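Long-range contacts in Serine/threonine-protein kinase-like protein ACR4 (Arabidopsis thaliana, PDB 7A0J), which acts with the CLE40 peptide as a receptor kinase controlling formative cell divisions in the root, seen here as its extracellular WD40 (beta-propeller) domain: residues 95-100 / 144-150; 134-140 / 160-164. All coordinates share one frame; numbering follows the deposited sequence.

Contact 1. Residues 95-100 / 144-150; sequences SAGDYH and SAGSEFN
Ala145 packs against Gly97 where two adjacent sheets of the propeller bring matching turns together. The contact is buried near the middle of the domain. Both segments begin with Ser-Ala-Gly at the ends of strands 91-96 and 139-145, then turn back into strands 100-105 and 150-154. In each turn the glycine N bonds to a backbone carbonyl three residues on, His100 O in one and Phe149 O in the other. Ala145 CB touches Gly97 N at 3.2 Å, so the methyl fits against bare backbone. A side chain on Gly97 would run into Gly146 O. The edge of the His100 imidazole meets the second turn, with CE1 3.4 Å from Gly146 O. The amide of Asn150 lies at the same ring's edge, and the two planes stand 74° apart.

A direct hydrogen bond joins the turns: Ser147 OG donates to Asp98 OD2 at 2.8 Å. It comes from above the carboxylate plane, 44° out of it. In Asp98 CG is anti to the carbonyl carbon (chi1 -67°), which turns the carboxylate to Ser147. The other oxygen, OD1, is bonded to Tyr11 OH, so the two bonds probably limit rotation of the carboxylate. Water 1 adds an indirect link. Water 1 donates to Ser147 O at 2.6 Å. Tyr99 N donates to water 1 at 2.8 Å, and His100 ND1 is also bonded to it.

Ser144 OG is bonded to Ser3 OG of strand 2-3, the edge strand of its own sheet, and to Ala186 N of strand 181-186. Ala96 N bonds to Thr52 OG1 of strand 48-53. The two turns are thus tied to strands before and after them in the propeller.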
loop_
_atom_site.group_PDB
_atom_site.type_symbol
_atom_site.label_atom_id
_atom_site.label_comp_id
_atom_site.label_asym_id
_atom_site.label_seq_id
_atom_site.Cartn_x
_atom_site.Cartn_y
_atom_site.Cartn_z
ATOM N N SER A 95 3.714 -4.340 3.448
ATOM C CA SER A 95 3.291 -3.955 2.077
ATOM C C SER A 95 2.961 -5.223 1.284
ATOM O O SER A 95 3.819 -6.127 1.234
ATOM C CB SER A 95 4.347 -3.128 1.390
ATOM O OG SER A 95 5.562 -3.850 1.280
ATOM N N ALA A 96 1.759 -5.278 0.705
ATOM C CA ALA A 96 1.229 -6.427 -0.062
ATOM C C ALA A 96 1.229 -6.089 -1.555
ATOM O O ALA A 96 0.629 -5.063 -1.929
ATOM C CB ALA A 96 -0.158 -6.772 0.421
ATOM N N GLY A 97 1.904 -6.912 -2.362
ATOM C CA GLY A 97 1.804 -6.906 -3.831
ATOM C C GLY A 97 0.603 -7.715 -4.283
ATOM O O GLY A 97 -0.363 -7.818 -3.504
ATOM N N ASP A 98 0.655 -8.277 -5.492
ATOM C CA ASP A 98 -0.414 -9.150 -6.043
ATOM C C ASP A 98 -0.411 -10.480 -5.282
ATOM O O ASP A 98 -1.481 -10.865 -4.768
ATOM C CB ASP A 98 -0.238 -9.365 -7.550
ATOM C CG ASP A 98 -0.445 -8.110 -8.384
ATOM O OD1 ASP A 98 -1.010 -7.133 -7.852
ATOM O OD2 ASP A 98 -0.042 -8.122 -9.562
ATOM N N TYR A 99 0.751 -11.137 -5.204
ATOM C CA TYR A 99 0.915 -12.531 -4.712
ATOM C C TYR A 99 2.062 -12.620 -3.697
ATOM O O TYR A 99 2.636 -13.713 -3.548
ATOM C CB TYR A 99 1.178 -13.477 -5.888
ATOM C CG TYR A 99 0.280 -13.261 -7.081
ATOM C CD1 TYR A 99 -1.079 -13.523 -7.006
ATOM C CD2 TYR A 99 0.786 -12.799 -8.285
ATOM C CE1 TYR A 99 -1.912 -13.331 -8.098
ATOM C CE2 TYR A 99 -0.034 -12.599 -9.384
ATOM C CZ TYR A 99 -1.388 -12.866 -9.291
ATOM O OH TYR A 99 -2.207 -12.674 -10.366
ATOM N N HIS A 100 2.378 -11.520 -3.007
ATOM C CA HIS A 100 3.465 -11.471 -1.993
ATOM C C HIS A 100 3.149 -10.426 -0.920
ATOM O O HIS A 100 2.408 -9.467 -1.209
ATOM C CB HIS A 100 4.826 -11.224 -2.668
ATOM C CG HIS A 100 5.198 -9.783 -2.781
ATOM N ND1 HIS A 100 4.908 -9.027 -3.899
ATOM C CD2 HIS A 100 5.823 -8.956 -1.917
ATOM C CE1 HIS A 100 5.344 -7.797 -3.721
ATOM N NE2 HIS A 100 5.904 -7.725 -2.510
ATOM N N SER A 144 6.550 -0.197 -0.007
ATOM C CA SER A 144 5.495 -0.127 -1.051
ATOM C C SER A 144 5.708 -1.263 -2.055
ATOM O O SER A 144 6.838 -1.396 -2.567
ATOM C CB SER A 144 5.479 1.220 -1.725
ATOM O OG SER A 144 4.180 1.522 -2.213
ATOM N N ALA A 145 4.657 -2.047 -2.314
ATOM C CA ALA A 145 4.706 -3.310 -3.086
ATOM C C ALA A 145 4.174 -3.087 -4.506
ATOM O O ALA A 145 3.094 -2.478 -4.649
ATOM C CB ALA A 145 3.913 -4.370 -2.366
ATOM N N GLY A 146 4.920 -3.565 -5.507
ATOM C CA GLY A 146 4.454 -3.721 -6.897
ATOM C C GLY A 146 4.001 -5.146 -7.161
ATOM O O GLY A 146 3.893 -5.916 -6.188
ATOM N N SER A 147 3.744 -5.491 -8.426
ATOM C CA SER A 147 3.290 -6.840 -8.856
ATOM C C SER A 147 4.417 -7.863 -8.664
ATOM O O SER A 147 4.133 -8.950 -8.129
ATOM C CB SER A 147 2.797 -6.833 -10.283
ATOM O OG SER A 147 1.602 -6.076 -10.403
ATOM N N GLU A 148 5.641 -7.524 -9.086
ATOM C CA GLU A 148 6.806 -8.453 -9.115
ATOM C C GLU A 148 8.035 -7.797 -8.470
ATOM O O GLU A 148 9.158 -8.246 -8.771
ATOM C CB GLU A 148 7.105 -8.867 -10.558
ATOM C CG GLU A 148 5.900 -9.429 -11.292
ATOM C CD GLU A 148 6.174 -9.891 -12.713
ATOM O OE1 GLU A 148 7.252 -10.472 -12.951
ATOM O OE2 GLU A 148 5.305 -9.670 -13.582
ATOM N N PHE A 149 7.836 -6.798 -7.602
ATOM C CA PHE A 149 8.913 -6.082 -6.868
ATOM C C PHE A 149 8.339 -5.434 -5.602
ATOM O O PHE A 149 7.101 -5.381 -5.455
ATOM C CB PHE A 149 9.568 -5.027 -7.764
ATOM C CG PHE A 149 8.672 -3.869 -8.128
ATOM C CD1 PHE A 149 8.637 -2.723 -7.349
ATOM C CD2 PHE A 149 7.852 -3.932 -9.244
ATOM C CE1 PHE A 149 7.804 -1.664 -7.681
ATOM C CE2 PHE A 149 7.023 -2.872 -9.576
ATOM C CZ PHE A 149 7.001 -1.740 -8.795
ATOM N N ASN A 150 9.226 -4.949 -4.727
ATOM C CA ASN A 150 8.884 -4.155 -3.514
ATOM C C ASN A 150 9.915 -3.029 -3.369
ATOM O O ASN A 150 11.101 -3.271 -3.675
ATOM C CB ASN A 150 8.812 -5.039 -2.265
ATOM C CG ASN A 150 7.827 -4.532 -1.233
ATOM O OD1 ASN A 150 8.041 -3.491 -0.616
ATOM N ND2 ASN A 150 6.744 -5.264 -1.033
HETATM O O HOH W 1 3.238 -10.126 -5.940
#

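Contact 2. Residues 134-140 / 160-164; sequences FVFDKQL and VFCWG
Phe134 and Phe136 face Trp163 and Phe161 across a gap between strands that run roughly antiparallel, at 151°. The axes of strands 134-136 and 160-163 come no closer than 11.2 Å. The aromatic side chains pack between two sheets, with no backbone pairing across them. The chain turns a corner at Asp137 and Lys138. Leu140 then lies on strand 139-145, which runs back toward the middle of the domain.

Four aromatic rings fill the gap. The edge of Phe161 points into the face of Phe136 in a T-shaped pair, planes 79° apart. Phe161 CE2 stands over the centre of the Phe136 ring, and Phe161 CZ is 3.4 Å from Phe136 CE1. With CG of Phe161 anti to its backbone N (chi1 168°), the ring reaches out to this neighbour. Phe136 in turn puts its own edge onto the face of the indole, its CZ 3.6 Å from Trp163 CD2. The indole then presents its edge to the Phe134 face, where Phe134 CE2 lies 3.7 Å from Trp163 NE1. Each ring therefore meets the next edge to face. Replacing Phe136 by an alanine would probably open a gap in the middle of this row of rings and leave the Phe161 edge and the Trp163 face without their shared partner.

Lys138 brings NZ over a face of Phe161, 4.5 Å from the ring centroid, as a cation-pi contact. Leu140 CD1 adds a methyl 4.0 Å from Phe161 CD2. Leu140 sits in the sheet of Phe161, two strands away.

The cluster fills the space between the outer parts of two consecutive propeller blades. Trp163 belongs to a Cys-Trp-Gly sequence that recurs in this domain, and its Cys162 forms a disulfide with Cys151 in the adjoining strand.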
loop_
_atom_site.group_PDB
_atom_site.type_symbol
_atom_site.label_atom_id
_atom_site.label_comp_id
_atom_site.label_asym_id
_atom_site.label_seq_id
_atom_site.Cartn_x
_atom_site.Cartn_y
_atom_site.Cartn_z
ATOM N N PHE A 134 15.666 -10.741 3.624
ATOM C CA PHE A 134 16.625 -9.732 3.100
ATOM C C PHE A 134 17.286 -8.993 4.270
ATOM O O PHE A 134 16.577 -8.616 5.223
ATOM C CB PHE A 134 15.924 -8.736 2.172
ATOM C CG PHE A 134 15.268 -9.346 0.959
ATOM C CD1 PHE A 134 16.014 -9.678 -0.162
ATOM C CD2 PHE A 134 13.900 -9.576 0.930
ATOM C CE1 PHE A 134 15.409 -10.233 -1.279
ATOM C CE2 PHE A 134 13.296 -10.132 -0.187
ATOM C CZ PHE A 134 14.051 -10.459 -1.290
ATOM N N VAL A 135 18.607 -8.800 4.183
ATOM C CA VAL A 135 19.423 -7.972 5.122
ATOM C C VAL A 135 20.171 -6.924 4.288
ATOM O O VAL A 135 21.215 -7.270 3.705
ATOM C CB VAL A 135 20.390 -8.839 5.954
ATOM C CG1 VAL A 135 21.197 -8.003 6.937
ATOM C CG2 VAL A 135 19.661 -9.958 6.682
ATOM N N PHE A 136 19.635 -5.700 4.221
ATOM C CA PHE A 136 20.184 -4.570 3.427
ATOM C C PHE A 136 21.192 -3.788 4.280
ATOM O O PHE A 136 21.220 -3.988 5.512
ATOM C CB PHE A 136 19.052 -3.677 2.914
ATOM C CG PHE A 136 18.022 -4.391 2.074
ATOM C CD1 PHE A 136 18.379 -5.012 0.886
ATOM C CD2 PHE A 136 16.692 -4.440 2.468
ATOM C CE1 PHE A 136 17.433 -5.669 0.116
ATOM C CE2 PHE A 136 15.745 -5.091 1.691
ATOM C CZ PHE A 136 16.116 -5.704 0.517
ATOM N N ASP A 137 21.977 -2.919 3.634
ATOM C CA ASP A 137 23.109 -2.168 4.245
ATOM C C ASP A 137 22.675 -0.738 4.600
ATOM O O ASP A 137 23.558 0.064 4.967
ATOM C CB ASP A 137 24.330 -2.171 3.316
ATOM C CG ASP A 137 24.065 -1.640 1.916
ATOM O OD1 ASP A 137 23.009 -1.010 1.713
ATOM O OD2 ASP A 137 24.916 -1.868 1.035
ATOM N N LYS A 138 21.374 -0.433 4.503
ATOM C CA LYS A 138 20.789 0.901 4.813
ATOM C C LYS A 138 19.561 0.736 5.714
ATOM O O LYS A 138 18.922 -0.335 5.664
ATOM C CB LYS A 138 20.367 1.626 3.531
ATOM C CG LYS A 138 21.501 2.100 2.632
ATOM C CD LYS A 138 21.045 3.019 1.514
ATOM C CE LYS A 138 19.986 2.411 0.615
ATOM N NZ LYS A 138 20.439 1.137 0.007
ATOM N N GLN A 139 19.240 1.776 6.489
ATOM C CA GLN A 139 17.964 1.908 7.239
ATOM C C GLN A 139 16.860 2.282 6.241
ATOM O O GLN A 139 17.057 3.255 5.486
ATOM C CB GLN A 139 18.107 2.955 8.346
ATOM C CG GLN A 139 19.078 2.550 9.447
ATOM C CD GLN A 139 18.595 1.357 10.235
ATOM O OE1 GLN A 139 17.430 1.272 10.621
ATOM N NE2 GLN A 139 19.494 0.421 10.485
ATOM N N LEU A 140 15.756 1.526 6.226
ATOM C CA LEU A 140 14.634 1.693 5.265
ATOM C C LEU A 140 13.329 1.961 6.024
ATOM O O LEU A 140 13.199 1.491 7.169
ATOM C CB LEU A 140 14.501 0.428 4.411
ATOM C CG LEU A 140 15.726 0.046 3.579
ATOM C CD1 LEU A 140 15.536 -1.326 2.950
ATOM C CD2 LEU A 140 16.012 1.089 2.508
ATOM N N VAL A 160 15.122 6.304 -3.013
ATOM C CA VAL A 160 14.226 5.137 -3.271
ATOM C C VAL A 160 15.091 3.916 -3.605
ATOM O O VAL A 160 16.052 4.058 -4.388
ATOM C CB VAL A 160 13.185 5.426 -4.374
ATOM C CG1 VAL A 160 13.812 5.550 -5.757
ATOM C CG2 VAL A 160 12.085 4.375 -4.384
ATOM N N PHE A 161 14.751 2.766 -3.017
ATOM C CA PHE A 161 15.441 1.463 -3.191
ATOM C C PHE A 161 14.387 0.374 -3.408
ATOM O O PHE A 161 13.447 0.285 -2.594
ATOM C CB PHE A 161 16.323 1.168 -1.975
ATOM C CG PHE A 161 16.853 -0.242 -1.907
ATOM C CD1 PHE A 161 17.848 -0.668 -2.775
ATOM C CD2 PHE A 161 16.363 -1.140 -0.973
ATOM C CE1 PHE A 161 18.337 -1.965 -2.711
ATOM C CE2 PHE A 161 16.853 -2.434 -0.909
ATOM C CZ PHE A 161 17.836 -2.846 -1.780
ATOM N N CYS A 162 14.537 -0.413 -4.479
ATOM C CA CYS A 162 13.602 -1.496 -4.886
ATOM C C CYS A 162 14.384 -2.797 -5.111
ATOM O O CYS A 162 15.573 -2.715 -5.478
ATOM C CB CYS A 162 12.825 -1.103 -6.136
ATOM S SG CYS A 162 11.983 0.497 -5.989
ATOM N N TRP A 163 13.731 -3.944 -4.893
ATOM C CA TRP A 163 14.335 -5.303 -4.959
ATOM C C TRP A 163 13.294 -6.322 -5.439
ATOM O O TRP A 163 12.152 -5.910 -5.729
ATOM C CB TRP A 163 14.903 -5.692 -3.588
ATOM C CG TRP A 163 13.854 -5.850 -2.530
ATOM C CD1 TRP A 163 13.184 -6.993 -2.202
ATOM C CD2 TRP A 163 13.341 -4.820 -1.664
ATOM N NE1 TRP A 163 12.294 -6.748 -1.190
ATOM C CE2 TRP A 163 12.369 -5.425 -0.838
ATOM C CE3 TRP A 163 13.606 -3.455 -1.504
ATOM C CZ2 TRP A 163 11.664 -4.707 0.129
ATOM C CZ3 TRP A 163 12.912 -2.748 -0.546
ATOM C CH2 TRP A 163 11.953 -3.368 0.257
ATOM N N GLY A 164 13.683 -7.600 -5.507
ATOM C CA GLY A 164 12.805 -8.738 -5.842
ATOM C C GLY A 164 13.153 -9.337 -7.193
ATOM O O GLY A 164 12.325 -9.175 -8.111
#

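In the fold
From the N terminus the chain passes through 95-100, then 134-140, 144-150 and 160-164. The segments alternate, so the two contacts cross. Contact 1 closes a loop of 43 residues, which holds the rest of the sheet begun by strand 91-96. Contact 2 closes a shorter loop of 19 residues, within the following sheet. Both join the same two sheets, contact 1 at the inner turns and contact 2 at the outer strands, with centres about 14 Å apart. Strand 139-145 serves both. They touch directly through a probable hydrogen bond from Trp163 N to Asn150 O. Together they tie two consecutive blades along their depth.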